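PDB 4WK5: geranyltranstransferase from Thermotoga neapolitana, which probably acts as a magnesium-dependent prenyltransferase of the FPP/GGPP synthase family, with a presumed role in isoprene biosynthesis. Local coordinates for residues A[263-266]-A[267-271]. Sequence-based numbering, arbitrary orientation.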
loop_
_atom_site.group_PDB
_atom_site.type_symbol
_atom_site.label_atom_id
_atom_site.label_comp_id
_atom_site.label_asym_id
_atom_site.label_seq_id
_atom_site.Cartn_x
_atom_site.Cartn_y
_atom_site.Cartn_z
ATOM N N LYS A 263 32.332 0.220 9.911
ATOM C CA LYS A 263 32.761 -1.069 9.379
ATOM C C LYS A 263 31.911 -1.474 8.185
ATOM O O LYS A 263 32.445 -1.871 7.142
ATOM C CB LYS A 263 32.688 -2.162 10.446
ATOM C CG LYS A 263 33.131 -3.527 9.927
ATOM C CD LYS A 263 33.005 -4.623 10.976
ATOM C CE LYS A 263 31.554 -5.038 11.176
ATOM N NZ LYS A 263 31.400 -6.064 12.250
ATOM N N TYR A 264 30.594 -1.377 8.355
ATOM C CA TYR A 264 29.637 -1.667 7.288
ATOM C C TYR A 264 29.845 -0.744 6.087
ATOM O O TYR A 264 29.861 -1.197 4.941
ATOM C CB TYR A 264 28.203 -1.523 7.800
ATOM C CG TYR A 264 27.688 -2.662 8.658
ATOM C CD1 TYR A 264 28.461 -3.786 8.912
ATOM C CD2 TYR A 264 26.402 -2.612 9.200
ATOM C CE1 TYR A 264 27.975 -4.825 9.694
ATOM C CE2 TYR A 264 25.907 -3.645 9.979
ATOM C CZ TYR A 264 26.697 -4.745 10.223
ATOM O OH TYR A 264 26.204 -5.768 11.005
ATOM N N TYR A 265 29.996 0.552 6.350
ATOM C CA TYR A 265 30.183 1.518 5.272
ATOM C C TYR A 265 31.430 1.191 4.465
ATOM O O TYR A 265 31.416 1.237 3.232
ATOM C CB TYR A 265 30.281 2.943 5.817
ATOM C CG TYR A 265 29.690 3.972 4.883
ATOM C CD1 TYR A 265 28.371 4.386 5.026
ATOM C CD2 TYR A 265 30.435 4.512 3.847
ATOM C CE1 TYR A 265 27.819 5.323 4.176
ATOM C CE2 TYR A 265 29.893 5.442 2.988
ATOM C CZ TYR A 265 28.581 5.846 3.154
ATOM O OH TYR A 265 28.032 6.778 2.302
ATOM N N GLU A 266 32.514 0.858 5.162
ATOM C CA GLU A 266 33.771 0.561 4.486
ATOM C C GLU A 266 33.655 -0.722 3.672
ATOM O O GLU A 266 34.177 -0.793 2.565
ATOM C CB GLU A 266 34.923 0.454 5.490
ATOM C CG GLU A 266 36.285 0.197 4.847
ATOM C CD GLU A 266 36.691 1.293 3.868
ATOM O OE1 GLU A 266 36.270 2.454 4.053
ATOM O OE2 GLU A 266 37.431 0.992 2.909
ATOM N N GLU A 267 32.969 -1.727 4.213
ATOM C CA GLU A 267 32.735 -2.969 3.472
ATOM C C GLU A 267 31.981 -2.701 2.171
ATOM O O GLU A 267 32.320 -3.251 1.122
ATOM C CB GLU A 267 31.963 -3.976 4.333
ATOM C CG GLU A 267 32.788 -4.559 5.476
ATOM C CD GLU A 267 31.983 -5.458 6.403
ATOM O OE1 GLU A 267 30.750 -5.552 6.224
ATOM O OE2 GLU A 267 32.590 -6.069 7.309
ATOM N N VAL A 268 30.964 -1.845 2.238
ATOM C CA VAL A 268 30.168 -1.532 1.063
ATOM C C VAL A 268 30.999 -0.781 0.023
ATOM O O VAL A 268 30.995 -1.146 -1.157
ATOM C CB VAL A 268 28.917 -0.712 1.444
ATOM C CG1 VAL A 268 28.227 -0.176 0.199
ATOM C CG2 VAL A 268 27.972 -1.579 2.260
ATOM N N LEU A 269 31.724 0.249 0.459
ATOM C CA LEU A 269 32.567 1.011 -0.465
ATOM C C LEU A 269 33.580 0.121 -1.179
ATOM O O LEU A 269 33.767 0.231 -2.394
ATOM C CB LEU A 269 33.300 2.138 0.267
ATOM C CG LEU A 269 32.427 3.318 0.698
ATOM C CD1 LEU A 269 33.268 4.334 1.460
ATOM C CD2 LEU A 269 31.740 3.957 -0.498
ATOM N N GLU A 270 34.226 -0.760 -0.422
ATOM C CA GLU A 270 35.265 -1.616 -0.981
ATOM C C GLU A 270 34.686 -2.598 -1.989
ATOM O O GLU A 270 35.310 -2.858 -3.018
ATOM C CB GLU A 270 36.010 -2.361 0.127
ATOM C CG GLU A 270 36.932 -1.460 0.933
ATOM C CD GLU A 270 37.910 -2.234 1.794
ATOM O OE1 GLU A 270 38.145 -3.427 1.506
ATOM O OE2 GLU A 270 38.452 -1.645 2.753
ATOM N N ALA A 271 33.497 -3.128 -1.702
ATOM C CA ALA A 271 32.810 -3.995 -2.655
ATOM C C ALA A 271 32.461 -3.240 -3.938
ATOM O O ALA A 271 32.673 -3.757 -5.038
ATOM C CB ALA A 271 31.547 -4.589 -2.028
#
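Glu267 reaches back one helical turn and lays its carboxylate beside the side chains of Lys263 and Tyr264. Its OE2 lies 3.7 Å from CG of Lys263, meeting the aliphatic part of that chain; the ammonium stays apart, with Lys263 NZ 5.1 Å from Glu267 OE2. Glu267 OE1 approaches the Tyr264 ring obliquely, 3.9 Å from Tyr264 CD1, the carboxylate turned 37° from the ring plane. With CG anti to its own carbonyl carbon (chi1 -71°) and the chain extended beyond it, Glu267 runs alongside both neighbours. On the buried flank, CD1 of Leu269 sits at the edge of the Tyr265 ring, 3.7 Å from Tyr265 CD2. On the exposed flank, OE2 of Glu266 and OE2 of Glu270 come within 2.8 Å, their carboxylate planes 71° apart, an approach that would be unfavourable if both are ionised and may raise the pKa of one. Four i to i+4 backbone hydrogen bonds underlie these pairs, from Glu267 N to Lys263 O (3.0 Å) through Glu270 N to Glu266 O. Farther out, helix 206-229 backs Tyr264, whose hydroxyl is hydrogen-bonded to Glu179, and Lys214 of that helix forms a salt bridge with Glu267 OE1. Helix 278-289 packs on Tyr265 and Leu269, and the Tyr265 hydroxyl is hydrogen-bonded to Leu284 O. A glutamine in place of Glu267 would probably lose the salt bridge to Lys214. Apolar and aromatic contacts thus fasten helix 248-274 to both helices, while its exposed side carries charged groups.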